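Local coordinates for divalent-cation tolerance protein CutA (Thermus thermophilus, PDB 1NZA) that is probably involved in resistance toward heavy metals, consistent with copper binding, and forms a homotrimer, at residues 7-12 / 16-21; 69-74 / 80-85. One frame throughout, in Å; residues are numbered along the deposited sequence.

In the fold
Both interactions lay a helix on the same face of the antiparallel sheet in a ferredoxin-like fold: interaction 1 joins strand 2-9 to helix 12-24, and interaction 2 joins helix 64-74 to strand 82-86, a neighbour of 2-9 in that sheet. Interaction 1 is mixed. Its Val9-Ile18 end is buried, while its Glu12-Arg16 end lies nearer the surface and adds charged groups and a hydrogen bond that lies within helix 12-24. Interaction 2 is mainly core and apolar throughout. The two meet where Ile18 and Ala21 pack on Leu74. On the other side of the sheet, Thr8 OG1 and Glu81 OE2 form a probable hydrogen bond next to the sodium site.

Interaction 1 (7-12 / 16-21); sequences ITVPSE and RTIAKA. With NA (sodium ion), chain B.
Val9 and Ile18 reach toward each other tip to tip, one from the end of strand 2-9 and the other from helix 12-24, and meet through a single pair of methyls, Val9 CG1 and Ile18 CD1, 4.0 Å apart. Ile18 gets there because its CG1 lies opposite its own carbonyl carbon (chi1 -72°) and the chain then runs straight on to CD1. Leu55 of strand 47-60 and Leu74 of helix 64-74 also pack on Ile18, so this end is buried.

Glu12 and Arg16 are arranged quite differently: one helical turn apart, they run side by side and point the same way. Their backbones share a nearly straight helical hydrogen bond, Arg16 N to Glu12 O, of 2.9 Å (169° at the hydrogen). Arg16 CG rests against that same Glu12 O at 3.3 Å. Farther out, Glu12 OE2 comes no closer to the arginine than its CD, at 3.8 Å. The carboxylate and guanidinium planes stand 77° apart, with Glu12 OE2 and Arg16 NE 4.8 Å from each other. Arg16 bends at chi3, and its NH1 forms a salt bridge with Glu49 of the second subunit.

Thr8 projects from the other face of the strand, where its OG1 binds the sodium ion at 2.3 Å together with Glu52 and two waters.

The methyl pair of Val9 and Ile18 is thus the apolar touch between strand and helix, while the Glu12-Arg16 backbone bond is part of the first turn of the helix itself. Glu12 probably adds a favourable but indirect electrostatic pull on Arg16, whose salt bridge is made to the second subunit, across a trimer interface.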
ATOM      1  N   ILE A   7       1.166   8.125   4.459  1.00 13.23           N
ATOM      2  CA  ILE A   7       1.799   9.414   4.720  1.00 14.50           C
ATOM      3  C   ILE A   7       3.256   9.250   4.317  1.00 14.22           C
ATOM      4  O   ILE A   7       3.870   8.240   4.649  1.00 16.91           O
ATOM      5  CB  ILE A   7       1.791   9.773   6.228  1.00 14.85           C
ATOM      6  CG1 ILE A   7       0.359   9.805   6.767  1.00 13.68           C
ATOM      7  CG2 ILE A   7       2.449  11.142   6.444  1.00 15.64           C
ATOM      8  CD1 ILE A   7       0.290   9.896   8.276  1.00 14.28           C
ATOM      9  N   THR A   8       3.809  10.203   3.581  1.00 14.26           N
ATOM     10  CA  THR A   8       5.223  10.098   3.249  1.00 13.92           C
ATOM     11  C   THR A   8       5.921  11.206   4.020  1.00 16.79           C
ATOM     12  O   THR A   8       5.329  12.260   4.274  1.00 16.32           O
ATOM     13  CB  THR A   8       5.484  10.228   1.743  1.00 17.11           C
ATOM     14  OG1 THR A   8       4.748  11.336   1.222  1.00 16.17           O
ATOM     15  CG2 THR A   8       5.066   8.950   1.022  1.00 17.21           C
ATOM     16  N   VAL A   9       7.167  10.948   4.414  1.00 14.06           N
ATOM     17  CA  VAL A   9       7.965  11.895   5.184  1.00 15.10           C
ATOM     18  C   VAL A   9       9.383  11.963   4.604  1.00 16.93           C
ATOM     19  O   VAL A   9       9.830  11.044   3.919  1.00 14.34           O
ATOM     20  CB  VAL A   9       8.003  11.482   6.677  1.00 15.51           C
ATOM     21  CG1 VAL A   9       6.580  11.432   7.238  1.00 16.75           C
ATOM     22  CG2 VAL A   9       8.654  10.114   6.826  1.00 19.15           C
ATOM     23  N   PRO A  10      10.110  13.057   4.878  1.00 16.22           N
ATOM     24  CA  PRO A  10      11.471  13.256   4.372  1.00 16.09           C
ATOM     25  C   PRO A  10      12.627  12.549   5.068  1.00 14.99           C
ATOM     26  O   PRO A  10      13.714  12.447   4.494  1.00 15.30           O
ATOM     27  CB  PRO A  10      11.626  14.771   4.436  1.00 18.57           C
ATOM     28  CG  PRO A  10      10.888  15.101   5.683  1.00 20.01           C
ATOM     29  CD  PRO A  10       9.625  14.274   5.556  1.00 19.38           C
ATOM     30  N   SER A  11      12.408  12.066   6.287  1.00 16.19           N
ATOM     31  CA  SER A  11      13.483  11.415   7.034  1.00 17.59           C
ATOM     32  C   SER A  11      12.987  10.394   8.041  1.00 18.23           C
ATOM     33  O   SER A  11      11.822  10.398   8.426  1.00 15.94           O
ATOM     34  CB  SER A  11      14.304  12.469   7.782  1.00 18.65           C
ATOM     35  OG  SER A  11      13.506  13.113   8.766  1.00 21.95           O
ATOM     36  N   GLU A  12      13.895   9.523   8.473  1.00 19.58           N
ATOM     37  CA  GLU A  12      13.578   8.496   9.455  1.00 21.19           C
ATOM     38  C   GLU A  12      13.164   9.166  10.764  1.00 21.33           C
ATOM     39  O   GLU A  12      12.285   8.677  11.478  1.00 20.89           O
ATOM     40  CB  GLU A  12      14.797   7.608   9.702  1.00 24.84           C
ATOM     41  CG  GLU A  12      14.551   6.511  10.721  1.00 29.58           C
ATOM     42  CD  GLU A  12      15.821   5.784  11.110  1.00 33.32           C
ATOM     43  OE1 GLU A  12      16.565   5.352  10.205  1.00 35.05           O
ATOM     44  OE2 GLU A  12      16.073   5.638  12.324  1.00 37.02           O
ATOM     45  N   ARG A  16       9.646   8.283  12.554  1.00 16.72           N
ATOM     46  CA  ARG A  16       9.498   7.736  13.897  1.00 16.09           C
ATOM     47  C   ARG A  16       8.719   8.644  14.843  1.00 18.05           C
ATOM     48  O   ARG A  16       7.889   8.170  15.622  1.00 18.75           O
ATOM     49  CB  ARG A  16      10.880   7.431  14.482  1.00 16.14           C
ATOM     50  CG  ARG A  16      11.613   6.332  13.734  1.00 17.29           C
ATOM     51  CD  ARG A  16      12.946   6.024  14.389  1.00 20.71           C
ATOM     52  NE  ARG A  16      12.770   5.488  15.739  1.00 23.41           N
ATOM     53  CZ  ARG A  16      12.376   4.247  16.007  1.00 24.35           C
ATOM     54  NH1 ARG A  16      12.239   3.854  17.269  1.00 25.70           N
ATOM     55  NH2 ARG A  16      12.133   3.393  15.021  1.00 24.58           N
ATOM     56  N   THR A  17       8.989   9.944  14.775  1.00 17.60           N
ATOM     57  CA  THR A  17       8.296  10.910  15.624  1.00 20.44           C
ATOM     58  C   THR A  17       6.791  10.851  15.360  1.00 20.73           C
ATOM     59  O   THR A  17       5.982  10.789  16.294  1.00 21.79           O
ATOM     60  CB  THR A  17       8.788  12.338  15.349  1.00 21.39           C
ATOM     61  OG1 THR A  17      10.196  12.412  15.598  1.00 22.60           O
ATOM     62  CG2 THR A  17       8.058  13.337  16.239  1.00 22.88           C
ATOM     63  N   ILE A  18       6.411  10.868  14.084  1.00 20.20           N
ATOM     64  CA  ILE A  18       4.993  10.804  13.741  1.00 18.88           C
ATOM     65  C   ILE A  18       4.381   9.453  14.100  1.00 18.61           C
ATOM     66  O   ILE A  18       3.277   9.385  14.649  1.00 16.84           O
ATOM     67  CB  ILE A  18       4.774  11.115  12.245  1.00 17.08           C
ATOM     68  CG1 ILE A  18       5.014  12.605  11.997  1.00 21.02           C
ATOM     69  CG2 ILE A  18       3.365  10.731  11.816  1.00 18.79           C
ATOM     70  CD1 ILE A  18       4.950  13.001  10.537  1.00 20.58           C
ATOM     71  N   ALA A  19       5.093   8.369  13.808  1.00 18.80           N
ATOM     72  CA  ALA A  19       4.573   7.045  14.134  1.00 19.56           C
ATOM     73  C   ALA A  19       4.332   6.921  15.635  1.00 21.11           C
ATOM     74  O   ALA A  19       3.276   6.460  16.066  1.00 21.03           O
ATOM     75  CB  ALA A  19       5.548   5.959  13.670  1.00 18.17           C
ATOM     76  N   LYS A  20       5.309   7.344  16.433  1.00 20.38           N
ATOM     77  CA  LYS A  20       5.174   7.251  17.881  1.00 22.76           C
ATOM     78  C   LYS A  20       4.069   8.153  18.410  1.00 22.58           C
ATOM     79  O   LYS A  20       3.263   7.736  19.243  1.00 24.80           O
ATOM     80  CB  LYS A  20       6.500   7.593  18.565  1.00 24.32           C
ATOM     81  CG  LYS A  20       7.588   6.561  18.334  1.00 28.48           C
ATOM     82  CD  LYS A  20       8.761   6.767  19.280  1.00 32.95           C
ATOM     83  CE  LYS A  20       9.431   8.113  19.072  1.00 35.95           C
ATOM     84  NZ  LYS A  20      10.602   8.276  19.977  1.00 36.92           N
ATOM     85  N   ALA A  21       4.026   9.386  17.921  1.00 23.54           N
ATOM     86  CA  ALA A  21       3.013  10.338  18.361  1.00 23.62           C
ATOM     87  C   ALA A  21       1.599   9.823  18.091  1.00 24.66           C
ATOM     88  O   ALA A  21       0.732   9.898  18.960  1.00 24.94           O
ATOM     89  CB  ALA A  21       3.226  11.674  17.675  1.00 23.95           C
TER
HETATM   90 NA    NA B 104       5.695  12.634  -0.414  1.00 14.60          NA
HETATM   91  O   HOH W   1       4.134  11.397  -1.979  1.00 38.41           O
HETATM   92  O   HOH W   2       6.612  13.876  -2.258  1.00 29.35           O

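Interaction 2 (69-74 / 80-85); sequences ERVKAL and PEIVAL
Ile82 points at helix 64-74 and meets Val71 tip to tip. Starting from CB, its CG1 branch heads for the helix, set opposite the carbonyl carbon (chi1 -50°), and already comes within 4.1 Å of Val71 CG1. The chain then extends fully to CD1, which makes the closest touch: 3.6 Å to Val71 CG1 and 3.8 Å to Val71 CB. The same methyl also skirts the lysine stem, with Ile82 CD1 4.4 Å from Lys72 CG. Phe64 and Leu67 of the same helix close in on Ile82 as well.

Beside this pair, the Lys72 side chain crosses the Pro80 ring at about a right angle, Lys72 CG to Pro80 CG at 4.2 Å. Only the aliphatic stem of the lysine takes part; the extended chain then leads NZ away from the ring.

Pro80 O accepts a hydrogen bond from Asn91 of the third subunit, and Glu81, turned away from the helix, forms a salt bridge there with Lys58. What passes between 69-74 and 80-85 is therefore van der Waals and hydrophobic, whereas Pro80 O and Glu81 OE1 turn to the third subunit and Glu81 OE2 to Thr8.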
ATOM      1  N   GLU A  69      -4.738  16.646  12.033  1.00 31.35           N
ATOM      2  CA  GLU A  69      -4.265  17.784  12.817  1.00 31.56           C
ATOM      3  C   GLU A  69      -2.889  17.530  13.410  1.00 30.91           C
ATOM      4  O   GLU A  69      -1.992  18.364  13.297  1.00 31.05           O
ATOM      5  CB  GLU A  69      -5.246  18.108  13.948  1.00 34.77           C
ATOM      6  CG  GLU A  69      -6.437  18.942  13.517  1.00 39.26           C
ATOM      7  CD  GLU A  69      -7.352  19.290  14.677  1.00 42.10           C
ATOM      8  OE1 GLU A  69      -6.852  19.808  15.700  1.00 42.99           O
ATOM      9  OE2 GLU A  69      -8.572  19.052  14.563  1.00 44.56           O
ATOM     10  N   ARG A  70      -2.723  16.377  14.043  1.00 30.01           N
ATOM     11  CA  ARG A  70      -1.446  16.042  14.653  1.00 29.59           C
ATOM     12  C   ARG A  70      -0.357  15.889  13.593  1.00 28.42           C
ATOM     13  O   ARG A  70       0.772  16.328  13.793  1.00 28.35           O
ATOM     14  CB  ARG A  70      -1.575  14.759  15.478  1.00 29.47           C
ATOM     15  CG  ARG A  70      -2.645  14.824  16.565  1.00 31.35           C
ATOM     16  CD  ARG A  70      -2.348  15.892  17.622  1.00 30.90           C
ATOM     17  NE  ARG A  70      -1.190  15.551  18.447  1.00 30.35           N
ATOM     18  CZ  ARG A  70      -0.065  16.259  18.492  1.00 31.32           C
ATOM     19  NH1 ARG A  70       0.062  17.358  17.756  1.00 31.74           N
ATOM     20  NH2 ARG A  70       0.932  15.872  19.278  1.00 31.38           N
ATOM     21  N   VAL A  71      -0.693  15.276  12.461  1.00 27.23           N
ATOM     22  CA  VAL A  71       0.293  15.090  11.403  1.00 26.34           C
ATOM     23  C   VAL A  71       0.768  16.413  10.808  1.00 27.87           C
ATOM     24  O   VAL A  71       1.963  16.608  10.595  1.00 27.38           O
ATOM     25  CB  VAL A  71      -0.257  14.199  10.271  1.00 25.23           C
ATOM     26  CG1 VAL A  71       0.754  14.126   9.130  1.00 24.32           C
ATOM     27  CG2 VAL A  71      -0.546  12.809  10.806  1.00 22.01           C
ATOM     28  N   LYS A  72      -0.162  17.323  10.536  1.00 28.98           N
ATOM     29  CA  LYS A  72       0.213  18.614   9.973  1.00 30.17           C
ATOM     30  C   LYS A  72       1.131  19.367  10.932  1.00 30.98           C
ATOM     31  O   LYS A  72       2.041  20.074  10.503  1.00 32.18           O
ATOM     32  CB  LYS A  72      -1.035  19.444   9.673  1.00 29.84           C
ATOM     33  CG  LYS A  72      -1.876  18.876   8.545  1.00 31.91           C
ATOM     34  CD  LYS A  72      -3.153  19.670   8.348  1.00 32.79           C
ATOM     35  CE  LYS A  72      -4.012  19.040   7.265  1.00 34.24           C
ATOM     36  NZ  LYS A  72      -5.330  19.716   7.143  1.00 35.41           N
ATOM     37  N   ALA A  73       0.895  19.195  12.230  1.00 31.68           N
ATOM     38  CA  ALA A  73       1.693  19.854  13.260  1.00 32.80           C
ATOM     39  C   ALA A  73       3.116  19.307  13.325  1.00 32.77           C
ATOM     40  O   ALA A  73       4.084  20.068  13.377  1.00 32.61           O
ATOM     41  CB  ALA A  73       1.020  19.699  14.620  1.00 31.95           C
ATOM     42  N   LEU A  74       3.233  17.982  13.325  1.00 32.03           N
ATOM     43  CA  LEU A  74       4.531  17.319  13.396  1.00 30.61           C
ATOM     44  C   LEU A  74       5.286  17.325  12.069  1.00 29.44           C
ATOM     45  O   LEU A  74       6.503  17.480  12.048  1.00 29.41           O
ATOM     46  CB  LEU A  74       4.353  15.875  13.873  1.00 32.00           C
ATOM     47  CG  LEU A  74       3.801  15.660  15.288  1.00 31.93           C
ATOM     48  CD1 LEU A  74       3.468  14.194  15.492  1.00 33.56           C
ATOM     49  CD2 LEU A  74       4.819  16.128  16.323  1.00 34.42           C
ATOM     50  N   PRO A  80       1.355  18.155   3.668  1.00 25.84           N
ATOM     51  CA  PRO A  80       1.798  16.761   3.714  1.00 24.51           C
ATOM     52  C   PRO A  80       0.810  15.793   3.091  1.00 24.07           C
ATOM     53  O   PRO A  80      -0.403  16.019   3.110  1.00 23.15           O
ATOM     54  CB  PRO A  80       1.975  16.512   5.206  1.00 25.36           C
ATOM     55  CG  PRO A  80       0.869  17.324   5.796  1.00 26.35           C
ATOM     56  CD  PRO A  80       0.963  18.621   5.010  1.00 25.49           C
ATOM     57  N   GLU A  81       1.333  14.711   2.529  1.00 20.87           N
ATOM     58  CA  GLU A  81       0.466  13.711   1.944  1.00 20.90           C
ATOM     59  C   GLU A  81      -0.171  12.914   3.063  1.00 18.78           C
ATOM     60  O   GLU A  81       0.532  12.335   3.892  1.00 18.94           O
ATOM     61  CB  GLU A  81       1.247  12.744   1.060  1.00 22.26           C
ATOM     62  CG  GLU A  81       0.404  11.547   0.630  1.00 23.51           C
ATOM     63  CD  GLU A  81       1.194  10.499  -0.117  1.00 24.90           C
ATOM     64  OE1 GLU A  81       0.557   9.637  -0.754  1.00 26.27           O
ATOM     65  OE2 GLU A  81       2.442  10.528  -0.063  1.00 24.38           O
ATOM     66  N   ILE A  82      -1.499  12.898   3.091  1.00 18.55           N
ATOM     67  CA  ILE A  82      -2.250  12.126   4.075  1.00 18.84           C
ATOM     68  C   ILE A  82      -3.474  11.602   3.335  1.00 20.43           C
ATOM     69  O   ILE A  82      -4.440  12.340   3.134  1.00 21.10           O
ATOM     70  CB  ILE A  82      -2.756  12.984   5.258  1.00 17.69           C
ATOM     71  CG1 ILE A  82      -1.617  13.827   5.829  1.00 20.60           C
ATOM     72  CG2 ILE A  82      -3.318  12.072   6.348  1.00 18.23           C
ATOM     73  CD1 ILE A  82      -2.037  14.725   6.986  1.00 21.14           C
ATOM     74  N   VAL A  83      -3.430  10.342   2.911  1.00 19.73           N
ATOM     75  CA  VAL A  83      -4.556   9.759   2.189  1.00 19.13           C
ATOM     76  C   VAL A  83      -5.013   8.475   2.865  1.00 19.12           C
ATOM     77  O   VAL A  83      -4.195   7.629   3.222  1.00 18.78           O
ATOM     78  CB  VAL A  83      -4.191   9.455   0.716  1.00 19.50           C
ATOM     79  CG1 VAL A  83      -3.697  10.730   0.025  1.00 21.55           C
ATOM     80  CG2 VAL A  83      -3.142   8.358   0.648  1.00 22.03           C
ATOM     81  N   ALA A  84      -6.323   8.337   3.042  1.00 17.02           N
ATOM     82  CA  ALA A  84      -6.882   7.156   3.688  1.00 16.39           C
ATOM     83  C   ALA A  84      -7.511   6.194   2.688  1.00 17.24           C
ATOM     84  O   ALA A  84      -8.282   6.604   1.819  1.00 18.10           O
ATOM     85  CB  ALA A  84      -7.929   7.576   4.720  1.00 16.11           C
ATOM     86  N   LEU A  85      -7.172   4.914   2.817  1.00 14.70           N
ATOM     87  CA  LEU A  85      -7.717   3.871   1.957  1.00 15.36           C
ATOM     88  C   LEU A  85      -8.662   3.066   2.840  1.00 14.85           C
ATOM     89  O   LEU A  85      -8.313   2.693   3.954  1.00 17.09           O
ATOM     90  CB  LEU A  85      -6.602   2.964   1.437  1.00 16.38           C
ATOM     91  CG  LEU A  85      -5.430   3.675   0.762  1.00 15.83           C
ATOM     92  CD1 LEU A  85      -4.419   2.632   0.326  1.00 15.64           C
ATOM     93  CD2 LEU A  85      -5.911   4.476  -0.439  1.00 17.11           C
TER